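Local atomic coordinates of putative lipase/esterase (Lactobacillus plantarum WCFS1, PDB entry 3BXP), a protein that probably hydrolyses carboxylic esters as a serine esterase or lipase of the alpha/beta-hydrolase superfamily, although its natural substrate is not established. Residues I18-L23 against H67-N72; Q80-W85 against N172-D177; P193-Q198 against A225-G230; R185-A190 against Q215-H220. One frame throughout, in Å; residues are numbered along the deposited sequence. Where two conformers were deposited one is given.

Contact 1: I18-L23 against H67-N72; sequences ITAYWL and HTVVLN
Leu23 N donates to His67 ND1 (2.9 Å), nearly in the imidazole plane, where an antiparallel ladder ends whose hydrogen-bonded pairs, Thr19 with Val70 and Tyr21 with Thr68, share four backbone bonds. His67 CG lies beside its backbone N (chi1 -62°), which turns the ring toward Leu23; NE2 donates to His105 O. Trp22 turns its CE3 edge to one face of His67, planes at 81°, edge-to-face. An alanine in place of His67 would probably leave Leu23 N without its acceptor and that edge without a face. The face of Ile18, Ala20, Val69 and Leu71 is buried and close-packed: Ala20 CB meets Val69 CG2 at 3.9 Å and helix 85-99 closes over the branched side chains. On the other, Thr19, Tyr21 and Val70 are partly exposed: Tyr21 CE2 touches Val70 CG2 and Thr19 OG1 bonds Gln6, though helix 54-63 covers Tyr21 and Thr68, whose OG1 is buried without a partner. Such a pair beside parallel strands is characteristic of the N-terminal side of the alpha/beta-hydrolase sheet.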
loop_
_atom_site.group_PDB
_atom_site.type_symbol
_atom_site.label_atom_id
_atom_site.label_comp_id
_atom_site.label_asym_id
_atom_site.label_seq_id
_atom_site.Cartn_x
_atom_site.Cartn_y
_atom_site.Cartn_z
ATOM N N ILE B 18 26.507 7.954 -16.179
ATOM C CA ILE B 18 26.071 6.765 -15.487
ATOM C C ILE B 18 27.253 6.219 -14.692
ATOM O O ILE B 18 28.424 6.439 -15.048
ATOM C CB ILE B 18 25.595 5.694 -16.475
ATOM C CG1 ILE B 18 26.801 5.121 -17.243
ATOM C CG2 ILE B 18 24.460 6.242 -17.367
ATOM C CD1 ILE B 18 26.448 3.852 -18.084
ATOM N N THR B 19 26.957 5.503 -13.624
ATOM C CA THR B 19 27.949 4.650 -12.942
ATOM C C THR B 19 27.375 3.248 -12.897
ATOM O O THR B 19 26.262 3.025 -12.387
ATOM C CB THR B 19 28.234 5.147 -11.518
ATOM O OG1 THR B 19 28.781 6.464 -11.592
ATOM C CG2 THR B 19 29.238 4.241 -10.772
ATOM N N ALA B 20 28.159 2.292 -13.379
ATOM C CA ALA B 20 27.802 0.878 -13.268
ATOM C C ALA B 20 28.561 0.203 -12.149
ATOM O O ALA B 20 29.745 0.419 -11.933
ATOM C CB ALA B 20 28.056 0.126 -14.568
ATOM N N TYR B 21 27.809 -0.570 -11.412
ATOM C CA TYR B 21 28.378 -1.388 -10.341
ATOM C C TYR B 21 28.131 -2.846 -10.696
ATOM O O TYR B 21 27.014 -3.358 -10.557
ATOM C CB TYR B 21 27.700 -1.050 -9.037
ATOM C CG TYR B 21 27.806 0.395 -8.641
ATOM C CD1 TYR B 21 28.918 0.869 -7.953
ATOM C CD2 TYR B 21 26.806 1.281 -8.965
ATOM C CE1 TYR B 21 28.994 2.196 -7.575
ATOM C CE2 TYR B 21 26.882 2.625 -8.576
ATOM C CZ TYR B 21 27.982 3.051 -7.878
ATOM O OH TYR B 21 28.039 4.369 -7.502
ATOM N N TRP B 22 29.197 -3.470 -11.196
ATOM C CA TRP B 22 29.147 -4.824 -11.701
ATOM C C TRP B 22 29.487 -5.783 -10.607
ATOM O O TRP B 22 30.596 -5.790 -10.091
ATOM C CB TRP B 22 30.101 -5.000 -12.895
ATOM C CG TRP B 22 29.924 -4.099 -14.012
ATOM C CD1 TRP B 22 30.850 -3.192 -14.503
ATOM C CD2 TRP B 22 28.761 -3.971 -14.874
ATOM N NE1 TRP B 22 30.335 -2.535 -15.586
ATOM C CE2 TRP B 22 29.055 -2.964 -15.825
ATOM C CE3 TRP B 22 27.511 -4.591 -14.918
ATOM C CZ2 TRP B 22 28.149 -2.592 -16.825
ATOM C CZ3 TRP B 22 26.599 -4.193 -15.887
ATOM C CH2 TRP B 22 26.938 -3.229 -16.852
ATOM N N LEU B 23 28.512 -6.591 -10.237
ATOM C CA LEU B 23 28.770 -7.654 -9.242
ATOM C C LEU B 23 29.719 -8.708 -9.793
ATOM O O LEU B 23 29.525 -9.200 -10.895
ATOM C CB LEU B 23 27.433 -8.276 -8.807
ATOM C CG LEU B 23 27.403 -9.185 -7.586
ATOM C CD1 LEU B 23 27.946 -8.474 -6.377
ATOM C CD2 LEU B 23 25.951 -9.647 -7.367
ATOM N N HIS B 67 23.263 -6.625 -10.171
ATOM C CA HIS B 67 24.061 -5.480 -10.619
ATOM C C HIS B 67 23.226 -4.199 -10.414
ATOM O O HIS B 67 21.993 -4.291 -10.343
ATOM C CB HIS B 67 24.297 -5.580 -12.091
ATOM C CG HIS B 67 25.051 -6.767 -12.556
ATOM N ND1 HIS B 67 26.355 -7.019 -12.194
ATOM C CD2 HIS B 67 24.699 -7.729 -13.445
ATOM C CE1 HIS B 67 26.775 -8.091 -12.853
ATOM N NE2 HIS B 67 25.792 -8.535 -13.619
ATOM N N THR B 68 23.900 -3.046 -10.311
ATOM C CA THR B 68 23.159 -1.794 -10.342
ATOM C C THR B 68 23.833 -0.788 -11.213
ATOM O O THR B 68 25.043 -0.756 -11.331
ATOM C CB THR B 68 22.903 -1.247 -8.939
ATOM O OG1 THR B 68 24.131 -0.840 -8.327
ATOM C CG2 THR B 68 22.198 -2.298 -8.096
ATOM N N VAL B 69 23.016 0.050 -11.848
ATOM C CA VAL B 69 23.534 1.189 -12.659
ATOM C C VAL B 69 22.766 2.405 -12.197
ATOM O O VAL B 69 21.539 2.351 -12.085
ATOM C CB VAL B 69 23.321 0.985 -14.195
ATOM C CG1 VAL B 69 23.619 2.298 -15.047
ATOM C CG2 VAL B 69 24.170 -0.219 -14.745
ATOM N N VAL B 70 23.470 3.496 -11.913
ATOM C CA VAL B 70 22.808 4.766 -11.592
ATOM C C VAL B 70 22.864 5.652 -12.799
ATOM O O VAL B 70 23.930 5.806 -13.386
ATOM C CB VAL B 70 23.467 5.443 -10.355
ATOM C CG1 VAL B 70 22.782 6.809 -10.093
ATOM C CG2 VAL B 70 23.377 4.496 -9.098
ATOM N N LEU B 71 21.684 6.149 -13.196
ATOM C CA LEU B 71 21.441 6.943 -14.403
ATOM C C LEU B 71 21.142 8.378 -13.999
ATOM O O LEU B 71 20.112 8.654 -13.423
ATOM C CB LEU B 71 20.282 6.379 -15.207
ATOM C CG LEU B 71 19.778 7.391 -16.284
ATOM C CD1 LEU B 71 20.836 7.870 -17.273
ATOM C CD2 LEU B 71 18.552 6.721 -16.955
ATOM N N ASN B 72 22.092 9.272 -14.244
ATOM C CA ASN B 72 21.915 10.675 -13.978
ATOM C C ASN B 72 21.240 11.369 -15.155
ATOM O O ASN B 72 21.881 11.925 -15.969
ATOM C CB ASN B 72 23.279 11.293 -13.668
ATOM C CG ASN B 72 23.703 11.166 -12.182
ATOM O OD1 ASN B 72 23.043 10.553 -11.340
ATOM N ND2 ASN B 72 24.805 11.823 -11.860
#

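Contact 2: Q80-W85 against N172-D177; sequences QSVYPW and NQITTD
Gln173 starts out extended, with CG opposite its backbone N (chi1 -171°), then bends at chi2 (77°), which swings its amide across to Gln80; Ser81 keeps OG beside its own N (chi1 -54°), facing the last turn of helix 168-174. Gln173 NE2 donates to Gln80 O at 3.1 Å, coming from above the carbonyl plane, and also bonds Asp79 OD1. A leucine in place of Gln173 would probably leave Gln80 O and Asp79 without this shared donor and the loop less firmly tied to the helix. Ser81 OG, small enough to sit against the helix end, donates to Gln173 O at 2.9 Å and accepts from a water that in turn takes the hydrogen of Thr176 N. Val82 N reaches Ile174 O at 2.9 Å. The loop before helix 85-99 thus satisfies carbonyls at the C-terminal end of helix 168-174, where the helix itself has run out of donors. Just beyond, Thr175 OG1 accepts from Asp177 N in an ST turn and is joined through another water to Tyr83 O. Alongside these bonds, Val82 and Ile174 lie side by side, Val82 CB 3.9 Å from Ile174 CG2. The same methyl approaches Tyr83 CD2, as does Thr175 CG2 (3.8 Å), while Tyr83 OH bonds His121 on helix 118-129.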
loop_
_atom_site.group_PDB
_atom_site.type_symbol
_atom_site.label_atom_id
_atom_site.label_comp_id
_atom_site.label_asym_id
_atom_site.label_seq_id
_atom_site.Cartn_x
_atom_site.Cartn_y
_atom_site.Cartn_z
ATOM N N GLN B 80 17.165 24.079 -19.522
ATOM C CA GLN B 80 16.794 22.926 -20.341
ATOM C C GLN B 80 15.505 22.302 -19.815
ATOM O O GLN B 80 15.080 22.546 -18.675
ATOM C CB GLN B 80 17.902 21.905 -20.324
ATOM C CG GLN B 80 19.226 22.458 -20.812
ATOM C CD GLN B 80 20.302 21.432 -20.739
ATOM O OE1 GLN B 80 21.042 21.348 -19.743
ATOM N NE2 GLN B 80 20.395 20.614 -21.764
ATOM N N SER B 81 14.896 21.482 -20.655
ATOM C CA SER B 81 13.810 20.620 -20.209
ATOM C C SER B 81 14.323 19.202 -20.045
ATOM O O SER B 81 15.358 18.805 -20.581
ATOM C CB SER B 81 12.641 20.648 -21.164
ATOM O OG SER B 81 12.209 21.983 -21.388
ATOM N N VAL B 82 13.543 18.454 -19.292
ATOM C CA VAL B 82 13.888 17.096 -18.942
ATOM C C VAL B 82 13.504 16.149 -20.065
ATOM O O VAL B 82 14.180 15.184 -20.317
ATOM C CB VAL B 82 13.144 16.668 -17.626
ATOM C CG1 VAL B 82 13.312 15.175 -17.339
ATOM C CG2 VAL B 82 13.619 17.519 -16.464
ATOM N N TYR B 83 12.377 16.397 -20.700
ATOM C CA TYR B 83 11.877 15.495 -21.692
ATOM C C TYR B 83 11.930 16.190 -23.063
ATOM O O TYR B 83 11.925 17.417 -23.092
ATOM C CB TYR B 83 10.422 15.112 -21.321
ATOM C CG TYR B 83 10.258 14.333 -20.025
ATOM C CD1 TYR B 83 10.658 13.009 -19.950
ATOM C CD2 TYR B 83 9.726 14.902 -18.862
ATOM C CE1 TYR B 83 10.524 12.238 -18.798
ATOM C CE2 TYR B 83 9.614 14.142 -17.666
ATOM C CZ TYR B 83 10.004 12.825 -17.649
ATOM O OH TYR B 83 9.891 12.096 -16.518
ATOM N N PRO B 84 11.961 15.417 -24.176
ATOM C CA PRO B 84 11.846 13.960 -24.097
ATOM C C PRO B 84 13.143 13.279 -23.720
ATOM O O PRO B 84 13.228 12.059 -23.615
ATOM C CB PRO B 84 11.448 13.577 -25.512
ATOM C CG PRO B 84 12.159 14.552 -26.343
ATOM C CD PRO B 84 12.112 15.870 -25.574
ATOM N N TRP B 85 14.148 14.082 -23.460
ATOM C CA TRP B 85 15.525 13.565 -23.346
ATOM C C TRP B 85 15.723 12.456 -22.320
ATOM O O TRP B 85 16.412 11.480 -22.624
ATOM C CB TRP B 85 16.540 14.684 -23.091
ATOM C CG TRP B 85 16.154 15.950 -23.830
ATOM C CD1 TRP B 85 15.744 17.131 -23.266
ATOM C CD2 TRP B 85 16.050 16.130 -25.243
ATOM N NE1 TRP B 85 15.384 18.015 -24.237
ATOM C CE2 TRP B 85 15.595 17.433 -25.458
ATOM C CE3 TRP B 85 16.326 15.313 -26.352
ATOM C CZ2 TRP B 85 15.372 17.946 -26.733
ATOM C CZ3 TRP B 85 16.131 15.832 -27.627
ATOM C CH2 TRP B 85 15.682 17.141 -27.805
ATOM N N ASN B 172 6.202 23.537 -16.855
ATOM C CA ASN B 172 6.543 23.712 -18.264
ATOM C C ASN B 172 8.060 23.725 -18.579
ATOM O O ASN B 172 8.477 23.435 -19.701
ATOM C CB ASN B 172 5.799 24.938 -18.822
ATOM C CG ASN B 172 4.411 24.579 -19.372
ATOM O OD1 ASN B 172 4.289 23.972 -20.449
ATOM N ND2 ASN B 172 3.366 24.956 -18.639
ATOM N N GLN B 173 8.877 24.041 -17.582
ATOM C CA GLN B 173 10.320 23.897 -17.697
ATOM C C GLN B 173 10.706 22.441 -17.797
ATOM O O GLN B 173 11.554 22.071 -18.601
ATOM C CB GLN B 173 11.016 24.540 -16.535
ATOM C CG GLN B 173 12.540 24.589 -16.751
ATOM C CD GLN B 173 13.032 25.677 -17.719
ATOM O OE1 GLN B 173 12.405 26.739 -17.883
ATOM N NE2 GLN B 173 14.206 25.444 -18.293
ATOM N N ILE B 174 10.033 21.595 -17.020
ATOM C CA ILE B 174 10.330 20.153 -17.047
ATOM C C ILE B 174 9.946 19.641 -18.418
ATOM O O ILE B 174 10.697 18.934 -19.051
ATOM C CB ILE B 174 9.580 19.366 -15.933
ATOM C CG1 ILE B 174 10.051 19.837 -14.524
ATOM C CG2 ILE B 174 9.711 17.831 -16.181
ATOM C CD1 ILE B 174 9.020 19.680 -13.378
ATOM N N THR B 175 8.780 20.089 -18.900
ATOM C CA THR B 175 8.342 19.829 -20.282
ATOM C C THR B 175 7.020 20.535 -20.603
ATOM O O THR B 175 6.083 20.584 -19.782
ATOM C CB THR B 175 8.193 18.297 -20.575
ATOM O OG1 THR B 175 7.759 18.066 -21.920
ATOM C CG2 THR B 175 7.177 17.625 -19.654
ATOM N N THR B 176 6.949 21.031 -21.816
ATOM C CA THR B 176 5.700 21.606 -22.346
ATOM C C THR B 176 4.918 20.510 -23.036
ATOM O O THR B 176 3.851 20.744 -23.601
ATOM C CB THR B 176 6.004 22.680 -23.367
ATOM O OG1 THR B 176 6.988 22.183 -24.277
ATOM C CG2 THR B 176 6.521 23.936 -22.691
ATOM N N ASP B 177 5.464 19.301 -23.038
ATOM C CA ASP B 177 4.723 18.162 -23.625
ATOM C C ASP B 177 3.736 17.638 -22.577
ATOM O O ASP B 177 4.095 16.844 -21.692
ATOM C CB ASP B 177 5.661 17.051 -24.108
ATOM C CG ASP B 177 4.949 15.951 -24.869
ATOM O OD1 ASP B 177 3.707 15.895 -24.896
ATOM O OD2 ASP B 177 5.660 15.131 -25.458
HETATM O O HOH W 1 9.897 21.544 -22.871
HETATM O O HOH W 2 10.017 24.506 -21.375
HETATM O O HOH W 3 9.697 19.039 -23.459
#

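Contact 3: P193-Q198 against A225-G230; sequences PAFVWQ and AYHLFG. With PGR (R-1,2-propanediol), chain D.
This is a parallel strand pair, joined in sequence by helix 208-219 as a beta-alpha-beta unit; strand 224-229 is the outermost within the chain, with 194-199 next to it. Five backbone hydrogen bonds zip them together, from Ala225 N to Ala194 O through Phe229 N to Gln198 O (3.0 Å). On one face Phe195, with CG opposite its backbone N (chi1 180°), brings CE2 to His227 CD2 at 3.6 Å, their rings inclined by 34°; His227 ND1 hydrogen-bonds His227 ND1 of the second subunit. Further along, Trp197 CE3 lies 4.0 Å from Phe229 CE2, at the edge of the phenylalanine ring. On the other face Val196 CG1 packs against Tyr226 CD1 (3.8 Å), a compact branched residue beside a broad ring. A propanediol, probably from the crystallisation liquor, accepts from Gly230 N through O2. Helix 258-269 covers the Phe195 and His227 face and helix 208-219 the other, while Tyr226 to Leu228 pair antiparallel with the second subunit, carrying the sheet across the interface.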
loop_
_atom_site.group_PDB
_atom_site.type_symbol
_atom_site.label_atom_id
_atom_site.label_comp_id
_atom_site.label_asym_id
_atom_site.label_seq_id
_atom_site.Cartn_x
_atom_site.Cartn_y
_atom_site.Cartn_z
ATOM N N PRO B 193 5.005 -4.757 -14.464
ATOM C CA PRO B 193 4.650 -4.742 -13.054
ATOM C C PRO B 193 5.465 -3.726 -12.224
ATOM O O PRO B 193 6.645 -3.459 -12.476
ATOM C CB PRO B 193 4.967 -6.182 -12.613
ATOM C CG PRO B 193 4.735 -6.959 -13.815
ATOM C CD PRO B 193 5.324 -6.109 -14.916
ATOM N N ALA B 194 4.819 -3.251 -11.171
ATOM C CA ALA B 194 5.435 -2.266 -10.326
ATOM C C ALA B 194 5.259 -2.540 -8.827
ATOM O O ALA B 194 4.225 -2.960 -8.364
ATOM C CB ALA B 194 4.898 -0.854 -10.680
ATOM N N PHE B 195 6.323 -2.279 -8.112
ATOM C CA PHE B 195 6.311 -2.157 -6.661
ATOM C C PHE B 195 6.458 -0.701 -6.349
ATOM O O PHE B 195 7.456 -0.048 -6.675
ATOM C CB PHE B 195 7.477 -2.992 -6.072
ATOM C CG PHE B 195 7.594 -2.955 -4.549
ATOM C CD1 PHE B 195 8.225 -1.917 -3.883
ATOM C CD2 PHE B 195 7.118 -4.007 -3.791
ATOM C CE1 PHE B 195 8.309 -1.903 -2.531
ATOM C CE2 PHE B 195 7.208 -3.977 -2.431
ATOM C CZ PHE B 195 7.811 -2.911 -1.789
ATOM N N VAL B 196 5.466 -0.175 -5.658
ATOM C CA VAL B 196 5.417 1.237 -5.300
ATOM C C VAL B 196 5.368 1.357 -3.767
ATOM O O VAL B 196 4.632 0.639 -3.082
ATOM C CB VAL B 196 4.164 1.894 -5.930
ATOM C CG1 VAL B 196 4.064 3.390 -5.665
ATOM C CG2 VAL B 196 4.039 1.619 -7.420
ATOM N N TRP B 197 6.156 2.258 -3.235
ATOM C CA TRP B 197 6.108 2.590 -1.782
ATOM C C TRP B 197 6.264 4.067 -1.564
ATOM O O TRP B 197 6.864 4.797 -2.376
ATOM C CB TRP B 197 7.129 1.793 -0.952
ATOM C CG TRP B 197 8.521 2.230 -1.134
ATOM C CD1 TRP B 197 9.380 1.825 -2.124
ATOM C CD2 TRP B 197 9.249 3.189 -0.346
ATOM N NE1 TRP B 197 10.574 2.446 -1.994
ATOM C CE2 TRP B 197 10.524 3.302 -0.915
ATOM C CE3 TRP B 197 8.939 3.987 0.750
ATOM C CZ2 TRP B 197 11.492 4.153 -0.389
ATOM C CZ3 TRP B 197 9.923 4.814 1.280
ATOM C CH2 TRP B 197 11.171 4.889 0.706
ATOM N N GLN B 198 5.681 4.528 -0.470
ATOM C CA GLN B 198 5.859 5.909 -0.051
ATOM C C GLN B 198 5.539 6.009 1.405
ATOM O O GLN B 198 4.996 5.098 1.982
ATOM C CB GLN B 198 4.957 6.835 -0.867
ATOM C CG GLN B 198 5.138 8.335 -0.591
ATOM C CD GLN B 198 4.602 9.213 -1.715
ATOM O OE1 GLN B 198 3.768 8.781 -2.516
ATOM N NE2 GLN B 198 5.026 10.465 -1.739
ATOM N N ALA B 225 2.242 -4.001 -6.433
ATOM C CA ALA B 225 2.198 -3.899 -4.963
ATOM C C ALA B 225 2.354 -2.430 -4.583
ATOM O O ALA B 225 3.048 -1.667 -5.267
ATOM C CB ALA B 225 3.309 -4.736 -4.280
ATOM N N TYR B 226 1.759 -2.059 -3.460
ATOM C CA TYR B 226 1.814 -0.698 -2.971
ATOM C C TYR B 226 1.826 -0.677 -1.453
ATOM O O TYR B 226 0.959 -1.310 -0.791
ATOM C CB TYR B 226 0.581 0.073 -3.457
ATOM C CG TYR B 226 0.449 1.517 -2.999
ATOM C CD1 TYR B 226 1.512 2.367 -3.040
ATOM C CD2 TYR B 226 -0.785 2.048 -2.616
ATOM C CE1 TYR B 226 1.394 3.707 -2.673
ATOM C CE2 TYR B 226 -0.913 3.392 -2.279
ATOM C CZ TYR B 226 0.173 4.206 -2.317
ATOM O OH TYR B 226 0.048 5.534 -1.981
ATOM N N HIS B 227 2.857 -0.019 -0.943
ATOM C CA HIS B 227 3.054 0.120 0.501
ATOM C C HIS B 227 3.183 1.532 0.884
ATOM O O HIS B 227 4.211 2.156 0.628
ATOM C CB HIS B 227 4.278 -0.689 0.952
ATOM C CG HIS B 227 4.141 -2.147 0.691
ATOM N ND1 HIS B 227 3.490 -3.005 1.550
ATOM C CD2 HIS B 227 4.525 -2.897 -0.365
ATOM C CE1 HIS B 227 3.508 -4.229 1.041
ATOM N NE2 HIS B 227 4.119 -4.190 -0.124
ATOM N N LEU B 228 2.118 2.040 1.502
ATOM C CA LEU B 228 2.125 3.365 2.086
ATOM C C LEU B 228 2.314 3.277 3.612
ATOM O O LEU B 228 1.417 2.898 4.363
ATOM C CB LEU B 228 0.813 4.065 1.727
ATOM C CG LEU B 228 0.695 5.540 2.108
ATOM C CD1 LEU B 228 1.592 6.375 1.186
ATOM C CD2 LEU B 228 -0.763 5.907 1.937
ATOM N N PHE B 229 3.536 3.541 4.048
ATOM C CA PHE B 229 3.909 3.308 5.432
ATOM C C PHE B 229 3.321 4.399 6.300
ATOM O O PHE B 229 3.256 5.563 5.900
ATOM C CB PHE B 229 5.445 3.280 5.614
ATOM C CG PHE B 229 6.104 2.145 4.921
ATOM C CD1 PHE B 229 6.183 0.904 5.534
ATOM C CD2 PHE B 229 6.623 2.284 3.643
ATOM C CE1 PHE B 229 6.756 -0.126 4.893
ATOM C CE2 PHE B 229 7.226 1.190 3.011
ATOM C CZ PHE B 229 7.257 0.006 3.637
ATOM N N GLY B 230 2.887 3.993 7.481
ATOM C CA GLY B 230 2.238 4.902 8.414
ATOM C C GLY B 230 3.162 5.997 8.901
ATOM O O GLY B 230 2.788 7.180 8.935
HETATM C C1 PGR D . 3.990 1.136 10.141
HETATM C C2 PGR D . 3.939 0.378 8.804
HETATM C C3 PGR D . 3.521 -1.057 9.005
HETATM O O1 PGR D . 3.770 2.527 9.895
HETATM O O2 PGR D . 3.084 1.001 7.826
#

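Contact 4: R185-A190 against Q215-H220; sequences RLVTPA and QAMLQH
Val187 makes the apolar part of this contact, inserting both methyl groups against the end of helix 208-219. Its CG1 lies opposite the backbone N (chi1 171°), a setting that brings CG1 to the selenium of Met217, a selenomethionine, at 3.7 Å, and CG2 to Ala216 CB at 3.8 Å. A small alanine suits the helix surface here because the valine can come close to the backbone: its CG1 also touches Ala216 O (3.5 Å). The bent chain of Met217 meets the valine at about a right angle and continues toward Ser191 and Val222.

The second kind of contact involves the His220 ring. Thr188 CA sits over one face, a CH-pi contact 4.2 Å from the ring centroid, and Val187 O lies above the same face toward the rim, 3.4 Å from His220 CE1. Pro189 adds its CD against His220 CD2 (3.7 Å), a conformationally restricted ring crossing the imidazole obliquely.

No hydrogen bond crosses between the segments; the polar bonds are local. His220 ND1 donates to Ala216 O at 3.0 Å, and His220 N reaches the same oxygen from the opposite face of the carbonyl plane. Ala216 O is thus held by two donors, and the ND1 bond sets how the ring is turned. The arrangement is plain packing of the loop leading into strand 194-199 against the C-terminal end of the crossover helix in a beta-alpha-beta unit.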
loop_
_atom_site.group_PDB
_atom_site.type_symbol
_atom_site.label_atom_id
_atom_site.label_comp_id
_atom_site.label_asym_id
_atom_site.label_seq_id
_atom_site.Cartn_x
_atom_site.Cartn_y
_atom_site.Cartn_z
ATOM N N ARG B 185 -1.631 8.438 -16.580
ATOM C CA ARG B 185 -2.480 8.496 -17.758
ATOM C C ARG B 185 -1.908 7.696 -18.930
ATOM O O ARG B 185 -2.597 7.475 -19.949
ATOM C CB ARG B 185 -2.768 9.923 -18.198
ATOM C CG ARG B 185 -3.610 10.709 -17.214
ATOM C CD ARG B 185 -3.908 12.098 -17.786
ATOM N NE ARG B 185 -4.736 12.910 -16.896
ATOM C CZ ARG B 185 -6.015 12.662 -16.666
ATOM N NH1 ARG B 185 -6.581 11.611 -17.244
ATOM N NH2 ARG B 185 -6.721 13.442 -15.854
ATOM N N LEU B 186 -0.677 7.235 -18.787
ATOM C CA LEU B 186 -0.000 6.465 -19.832
ATOM C C LEU B 186 0.025 4.964 -19.514
ATOM O O LEU B 186 0.620 4.157 -20.248
ATOM C CB LEU B 186 1.429 6.975 -20.043
ATOM C CG LEU B 186 1.591 8.486 -20.334
ATOM C CD1 LEU B 186 3.046 8.925 -20.491
ATOM C CD2 LEU B 186 0.822 8.865 -21.553
ATOM N N VAL B 187 -0.611 4.597 -18.399
ATOM C CA VAL B 187 -0.704 3.194 -17.988
ATOM C C VAL B 187 -1.665 2.458 -18.948
ATOM O O VAL B 187 -2.709 2.996 -19.328
ATOM C CB VAL B 187 -1.184 3.031 -16.524
ATOM C CG1 VAL B 187 -1.478 1.553 -16.186
ATOM C CG2 VAL B 187 -0.142 3.676 -15.540
ATOM N N THR B 188 -1.265 1.252 -19.336
ATOM C CA THR B 188 -2.109 0.343 -20.135
ATOM C C THR B 188 -1.805 -1.091 -19.641
ATOM O O THR B 188 -0.943 -1.294 -18.807
ATOM C CB THR B 188 -1.805 0.411 -21.656
ATOM O OG1 THR B 188 -0.538 -0.218 -21.928
ATOM C CG2 THR B 188 -1.819 1.874 -22.184
ATOM N N PRO B 189 -2.575 -2.069 -20.095
ATOM C CA PRO B 189 -2.279 -3.418 -19.643
ATOM C C PRO B 189 -0.885 -3.885 -20.040
ATOM O O PRO B 189 -0.417 -4.910 -19.534
ATOM C CB PRO B 189 -3.383 -4.231 -20.340
ATOM C CG PRO B 189 -4.509 -3.265 -20.359
ATOM C CD PRO B 189 -3.861 -2.004 -20.798
ATOM N N ALA B 190 -0.231 -3.146 -20.926
ATOM C CA ALA B 190 1.136 -3.470 -21.388
ATOM C C ALA B 190 2.235 -2.978 -20.430
ATOM O O ALA B 190 3.406 -3.337 -20.575
ATOM C CB ALA B 190 1.379 -2.881 -22.792
ATOM N N GLN B 215 -3.693 3.570 -8.729
ATOM C CA GLN B 215 -5.060 3.470 -9.199
ATOM C C GLN B 215 -5.089 2.980 -10.625
ATOM O O GLN B 215 -5.822 2.076 -10.984
ATOM C CB GLN B 215 -5.750 4.827 -9.080
ATOM C CG GLN B 215 -7.112 4.932 -9.759
ATOM C CD GLN B 215 -7.041 5.256 -11.246
ATOM O OE1 GLN B 215 -6.220 6.068 -11.686
ATOM N NE2 GLN B 215 -7.903 4.618 -12.022
ATOM N N ALA B 216 -4.241 3.585 -11.442
ATOM C CA ALA B 216 -4.284 3.351 -12.906
ATOM C C ALA B 216 -3.792 1.952 -13.218
ATOM O O ALA B 216 -4.309 1.282 -14.104
ATOM C CB ALA B 216 -3.390 4.403 -13.648
HETATM N N MSE B 217 -2.759 1.528 -12.495
HETATM C CA MSE B 217 -2.246 0.197 -12.693
HETATM C C MSE B 217 -3.272 -0.850 -12.345
HETATM O O MSE B 217 -3.428 -1.845 -13.093
HETATM C CB MSE B 217 -0.997 -0.043 -11.832
HETATM C CG MSE B 217 0.181 0.712 -12.298
HETATM SE SE MSE B 217 1.046 0.073 -13.908
HETATM C CE MSE B 217 2.300 -1.090 -13.068
ATOM N N LEU B 218 -3.944 -0.645 -11.208
ATOM C CA LEU B 218 -4.944 -1.585 -10.740
ATOM C C LEU B 218 -6.126 -1.543 -11.699
ATOM O O LEU B 218 -6.778 -2.567 -11.941
ATOM C CB LEU B 218 -5.421 -1.260 -9.306
ATOM C CG LEU B 218 -4.482 -1.477 -8.121
ATOM C CD1 LEU B 218 -5.011 -0.748 -6.854
ATOM C CD2 LEU B 218 -4.295 -2.950 -7.868
ATOM N N GLN B 219 -6.433 -0.376 -12.234
ATOM C CA GLN B 219 -7.547 -0.265 -13.186
ATOM C C GLN B 219 -7.310 -1.151 -14.446
ATOM O O GLN B 219 -8.230 -1.776 -14.988
ATOM C CB GLN B 219 -7.765 1.210 -13.555
ATOM C CG GLN B 219 -8.931 1.512 -14.521
ATOM C CD GLN B 219 -10.314 1.111 -13.981
ATOM O OE1 GLN B 219 -10.656 1.347 -12.809
ATOM N NE2 GLN B 219 -11.131 0.528 -14.855
ATOM N N HIS B 220 -6.067 -1.248 -14.853
ATOM C CA HIS B 220 -5.665 -1.990 -16.050
ATOM C C HIS B 220 -5.150 -3.373 -15.690
ATOM O O HIS B 220 -4.606 -4.092 -16.540
ATOM C CB HIS B 220 -4.619 -1.189 -16.813
ATOM C CG HIS B 220 -5.188 0.019 -17.494
ATOM N ND1 HIS B 220 -5.030 1.301 -17.016
ATOM C CD2 HIS B 220 -5.939 0.126 -18.616
ATOM C CE1 HIS B 220 -5.677 2.142 -17.802
ATOM N NE2 HIS B 220 -6.232 1.458 -18.778
#

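Overall arrangement
Contacts 1 and 3 belong to the same sheet but lie on opposite sides of the chain's centre, their centres about 23 Å apart: contact 1 lies one strand in from the edge formed by strand 2-9, contact 3 at the side that continues into the second subunit. Contacts 3 and 4 adjoin, with centres about 15 Å apart, and Met217 CE of contact 4 packs on Ala194 CB of contact 3 at 3.5 Å. Contact 2 stands apart, about 8 Å at nearest atoms from both contact 1 and contact 4. Its Tyr83 lies near, without touching, what is probably the nucleophile elbow (Gly115, Ser117, Gly119), and a buffer molecule, probably from the crystallisation liquor, binds Ser81 and Trp85, consistent with a pocket there.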